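Local coordinates for DNA fragmentation factor subunit beta (Mus musculus, PDB 1V0D), which cleaves chromosomal DNA during apoptosis as a caspase-activated endonuclease, driving DNA fragmentation and chromatin condensation, at residues A[133-144]-A[150-159]. Residues are numbered along the deposited sequence; the frame is centred on the assembly and turned at random.
Sequences ITAETREQDPSW and SRFRNKSGYL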
loop_
_atom_site.group_PDB
_atom_site.type_symbol
_atom_site.label_atom_id
_atom_site.label_comp_id
_atom_site.label_asym_id
_atom_site.label_seq_id
_atom_site.Cartn_x
_atom_site.Cartn_y
_atom_site.Cartn_z
ATOM N N ILE A 133 -8.435 19.655 -6.560
ATOM C CA ILE A 133 -8.139 18.997 -7.828
ATOM C C ILE A 133 -7.742 19.968 -8.934
ATOM O O ILE A 133 -6.797 19.722 -9.689
ATOM C CB ILE A 133 -9.357 18.213 -8.315
ATOM C CG1 ILE A 133 -9.744 17.169 -7.277
ATOM C CG2 ILE A 133 -9.056 17.563 -9.644
ATOM C CD1 ILE A 133 -11.031 16.448 -7.612
ATOM N N THR A 134 -8.474 21.072 -9.024
ATOM C CA THR A 134 -8.232 22.057 -10.056
ATOM C C THR A 134 -6.828 22.637 -10.068
ATOM O O THR A 134 -6.294 22.923 -11.137
ATOM C CB THR A 134 -9.236 23.205 -9.963
ATOM O OG1 THR A 134 -10.567 22.675 -9.910
ATOM C CG2 THR A 134 -9.113 24.098 -11.185
ATOM N N ALA A 135 -6.221 22.814 -8.897
ATOM C CA ALA A 135 -4.869 23.378 -8.838
ATOM C C ALA A 135 -3.851 22.461 -9.522
ATOM O O ALA A 135 -3.918 21.242 -9.395
ATOM C CB ALA A 135 -4.470 23.619 -7.389
ATOM N N GLU A 136 -2.895 23.044 -10.232
ATOM C CA GLU A 136 -1.905 22.236 -10.933
ATOM C C GLU A 136 -0.467 22.491 -10.506
ATOM O O GLU A 136 0.375 21.585 -10.546
ATOM C CB GLU A 136 -2.019 22.474 -12.439
ATOM C CG GLU A 136 -1.034 21.671 -13.270
ATOM C CD GLU A 136 -1.383 20.183 -13.343
ATOM O OE1 GLU A 136 -0.498 19.389 -13.740
ATOM O OE2 GLU A 136 -2.539 19.807 -13.021
ATOM N N THR A 137 -0.189 23.727 -10.102
ATOM C CA THR A 137 1.157 24.108 -9.699
ATOM C C THR A 137 1.405 24.100 -8.206
ATOM O O THR A 137 0.481 24.252 -7.398
ATOM C CB THR A 137 1.497 25.494 -10.210
ATOM O OG1 THR A 137 1.109 25.585 -11.582
ATOM C CG2 THR A 137 3.000 25.746 -10.099
ATOM N N ARG A 138 2.676 23.928 -7.856
ATOM C CA ARG A 138 3.113 23.901 -6.471
ATOM C C ARG A 138 2.803 25.247 -5.836
ATOM O O ARG A 138 2.525 25.334 -4.636
ATOM C CB ARG A 138 4.609 23.622 -6.411
ATOM C CG ARG A 138 5.095 23.189 -5.058
ATOM C CD ARG A 138 6.451 22.545 -5.189
ATOM N NE ARG A 138 6.769 21.729 -4.027
ATOM C CZ ARG A 138 7.812 20.909 -3.961
ATOM N NH1 ARG A 138 8.639 20.803 -4.996
ATOM N NH2 ARG A 138 8.021 20.183 -2.866
ATOM N N GLU A 139 2.849 26.290 -6.661
ATOM C CA GLU A 139 2.566 27.650 -6.225
ATOM C C GLU A 139 1.118 27.775 -5.737
ATOM O O GLU A 139 0.867 28.304 -4.659
ATOM C CB GLU A 139 2.805 28.624 -7.386
ATOM C CG GLU A 139 2.696 30.109 -7.026
ATOM C CD GLU A 139 3.885 30.614 -6.206
ATOM O OE1 GLU A 139 5.044 30.474 -6.673
ATOM O OE2 GLU A 139 3.659 31.157 -5.096
ATOM N N GLN A 140 0.170 27.278 -6.526
ATOM C CA GLN A 140 -1.243 27.366 -6.165
ATOM C C GLN A 140 -1.795 26.276 -5.249
ATOM O O GLN A 140 -2.981 26.297 -4.918
ATOM C CB GLN A 140 -2.104 27.446 -7.424
ATOM C CG GLN A 140 -1.512 26.760 -8.632
ATOM C CD GLN A 140 -2.440 26.842 -9.825
ATOM O OE1 GLN A 140 -2.053 26.527 -10.952
ATOM N NE2 GLN A 140 -3.682 27.261 -9.581
ATOM N N ASP A 141 -0.949 25.332 -4.845
ATOM C CA ASP A 141 -1.377 24.259 -3.946
ATOM C C ASP A 141 -0.170 23.482 -3.458
ATOM O O ASP A 141 -0.051 22.283 -3.696
ATOM C CB ASP A 141 -2.357 23.315 -4.653
ATOM C CG ASP A 141 -2.910 22.237 -3.727
ATOM O OD1 ASP A 141 -3.269 22.553 -2.569
ATOM O OD2 ASP A 141 -3.001 21.072 -4.164
ATOM N N PRO A 142 0.739 24.160 -2.746
ATOM C CA PRO A 142 1.966 23.567 -2.207
ATOM C C PRO A 142 1.735 22.406 -1.236
ATOM O O PRO A 142 2.586 21.525 -1.098
ATOM C CB PRO A 142 2.651 24.758 -1.547
ATOM C CG PRO A 142 1.482 25.552 -1.038
ATOM C CD PRO A 142 0.549 25.527 -2.223
ATOM N N SER A 143 0.583 22.409 -0.572
ATOM C CA SER A 143 0.258 21.358 0.382
ATOM C C SER A 143 0.447 19.976 -0.257
ATOM O O SER A 143 1.091 19.086 0.312
ATOM C CB SER A 143 -1.179 21.532 0.858
ATOM O OG SER A 143 -1.379 20.861 2.090
ATOM N N TRP A 144 -0.127 19.814 -1.446
ATOM C CA TRP A 144 -0.028 18.582 -2.217
ATOM C C TRP A 144 1.427 18.109 -2.271
ATOM O O TRP A 144 1.720 16.958 -1.951
ATOM C CB TRP A 144 -0.512 18.837 -3.650
ATOM C CG TRP A 144 -0.813 17.605 -4.482
ATOM C CD1 TRP A 144 -2.006 16.925 -4.546
ATOM C CD2 TRP A 144 0.071 16.945 -5.405
ATOM N NE1 TRP A 144 -1.916 15.893 -5.455
ATOM C CE2 TRP A 144 -0.655 15.880 -5.996
ATOM C CE3 TRP A 144 1.409 17.148 -5.791
ATOM C CZ2 TRP A 144 -0.093 15.026 -6.950
ATOM C CZ3 TRP A 144 1.971 16.291 -6.744
ATOM C CH2 TRP A 144 1.219 15.246 -7.310
ATOM N N SER A 150 12.357 19.259 -4.834
ATOM C CA SER A 150 12.006 20.563 -5.376
ATOM C C SER A 150 11.802 20.577 -6.875
ATOM O O SER A 150 10.981 21.343 -7.375
ATOM C CB SER A 150 13.065 21.588 -4.991
ATOM O OG SER A 150 13.149 21.691 -3.581
ATOM N N ARG A 151 12.543 19.737 -7.591
ATOM C CA ARG A 151 12.434 19.665 -9.047
ATOM C C ARG A 151 10.975 19.574 -9.490
ATOM O O ARG A 151 10.634 19.974 -10.606
ATOM C CB ARG A 151 13.205 18.449 -9.567
ATOM C CG ARG A 151 12.783 17.170 -8.871
ATOM C CD ARG A 151 13.828 16.071 -8.927
ATOM N NE ARG A 151 13.643 15.172 -10.058
ATOM C CZ ARG A 151 14.006 13.891 -10.048
ATOM N NH1 ARG A 151 14.567 13.368 -8.961
ATOM N NH2 ARG A 151 13.817 13.132 -11.123
ATOM N N PHE A 152 10.117 19.063 -8.611
ATOM C CA PHE A 152 8.705 18.913 -8.935
ATOM C C PHE A 152 7.891 20.169 -8.667
ATOM O O PHE A 152 7.542 20.481 -7.528
ATOM C CB PHE A 152 8.120 17.711 -8.182
ATOM C CG PHE A 152 8.759 16.404 -8.559
ATOM C CD1 PHE A 152 9.264 15.551 -7.585
ATOM C CD2 PHE A 152 8.915 16.056 -9.895
ATOM C CE1 PHE A 152 9.924 14.373 -7.939
ATOM C CE2 PHE A 152 9.572 14.884 -10.258
ATOM C CZ PHE A 152 10.080 14.043 -9.279
ATOM N N ARG A 153 7.597 20.883 -9.747
ATOM C CA ARG A 153 6.832 22.121 -9.700
ATOM C C ARG A 153 5.367 21.864 -10.059
ATOM O O ARG A 153 4.454 22.496 -9.522
ATOM C CB ARG A 153 7.411 23.118 -10.712
ATOM C CG ARG A 153 8.828 23.611 -10.433
ATOM C CD ARG A 153 8.811 24.860 -9.548
ATOM N NE ARG A 153 8.729 24.550 -8.121
ATOM C CZ ARG A 153 8.218 25.365 -7.202
ATOM N NH1 ARG A 153 7.726 26.550 -7.553
ATOM N NH2 ARG A 153 8.207 25.002 -5.926
ATOM N N ASN A 154 5.160 20.928 -10.977
ATOM C CA ASN A 154 3.830 20.609 -11.472
ATOM C C ASN A 154 3.312 19.262 -10.977
ATOM O O ASN A 154 4.093 18.349 -10.729
ATOM C CB ASN A 154 3.872 20.617 -13.004
ATOM C CG ASN A 154 2.492 20.595 -13.620
ATOM O OD1 ASN A 154 2.334 20.452 -14.840
ATOM N ND2 ASN A 154 1.473 20.745 -12.776
ATOM N N LYS A 155 1.994 19.140 -10.837
ATOM C CA LYS A 155 1.393 17.881 -10.399
ATOM C C LYS A 155 1.504 16.802 -11.488
ATOM O O LYS A 155 2.070 15.725 -11.254
ATOM C CB LYS A 155 -0.079 18.081 -10.037
ATOM C CG LYS A 155 -0.318 18.809 -8.725
ATOM C CD LYS A 155 -1.805 18.880 -8.418
ATOM C CE LYS A 155 -2.073 19.648 -7.145
ATOM N NZ LYS A 155 -3.529 19.913 -6.981
ATOM N N SER A 156 0.955 17.085 -12.669
ATOM C CA SER A 156 1.015 16.139 -13.781
ATOM C C SER A 156 2.438 15.644 -13.909
ATOM O O SER A 156 2.683 14.457 -14.099
ATOM C CB SER A 156 0.613 16.808 -15.100
ATOM O OG SER A 156 -0.777 17.076 -15.143
ATOM N N GLY A 157 3.373 16.577 -13.791
ATOM C CA GLY A 157 4.775 16.243 -13.916
ATOM C C GLY A 157 5.230 15.199 -12.935
ATOM O O GLY A 157 5.958 14.282 -13.298
ATOM N N TYR A 158 4.812 15.327 -11.685
ATOM C CA TYR A 158 5.225 14.358 -10.689
ATOM C C TYR A 158 4.610 13.002 -10.999
ATOM O O TYR A 158 5.321 11.996 -11.044
ATOM C CB TYR A 158 4.819 14.799 -9.283
ATOM C CG TYR A 158 5.085 13.725 -8.255
ATOM C CD1 TYR A 158 6.389 13.358 -7.915
ATOM C CD2 TYR A 158 4.031 13.017 -7.673
ATOM C CE1 TYR A 158 6.633 12.301 -7.023
ATOM C CE2 TYR A 158 4.267 11.964 -6.783
ATOM C CZ TYR A 158 5.562 11.614 -6.467
ATOM O OH TYR A 158 5.775 10.577 -5.601
ATOM N N LEU A 159 3.294 12.973 -11.211
ATOM C CA LEU A 159 2.596 11.728 -11.521
ATOM C C LEU A 159 3.158 11.059 -12.778
ATOM O O LEU A 159 3.215 9.833 -12.875
ATOM C CB LEU A 159 1.101 11.996 -11.672
ATOM C CG LEU A 159 0.239 11.481 -10.513
ATOM C CD1 LEU A 159 0.945 11.655 -9.181
ATOM C CD2 LEU A 159 -1.074 12.222 -10.506
#
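Backbone bonds bring the two segments together around a single beta bridge between Thr137 and Asn154. Lys155 N donates to Glu136 O (2.9 Å), and Arg138 N to Arg153 O (2.8 Å). Beside the bridge, the Arg138 side chain runs extended, with CG anti to the backbone N (chi1 -164°), which carries NH1 to a weak bond with Phe152 O; the same guanidinium also donates to Leu148 O and Glu149 O. One face of the Arg153 guanidinium lies against Arg138 CB.

Among the polar side chains, Glu136 bends at chi2 (73°) and presents OE1 to the start of helix 155-175. Ser156 OG (2.7 Å) and Ser156 N (2.9 Å) reach this OE1 from opposite faces of the carboxylate, while OE2 is paired with Arg212. Lys155 NZ donates to Ala135 O at 2.8 Å from above the carbonyl plane and forms a salt bridge with the anti side of Asp141 OD2 (3.1 Å). Tyr247 O is a further acceptor for this ammonium.

The aliphatic part of Lys155 lies over one face of Trp144, CE standing 3.7 Å from the five-membered ring centroid in a CH-pi contact, with NZ adding a cation-pi interaction. Trp144 CH2 meets Tyr158 CD2 at 3.6 Å, and the indole NE1 donates a hydrogen bond to Pro246 O. A leucine in place of Trp144 would probably leave the lysine chain without its flat support and Pro246 O without this donor.

Asn154 occupies the N-cap position, and the whole is a helix N-terminus held by the preceding loop, with the Glu136 carboxylate accepting a first-turn backbone N-H.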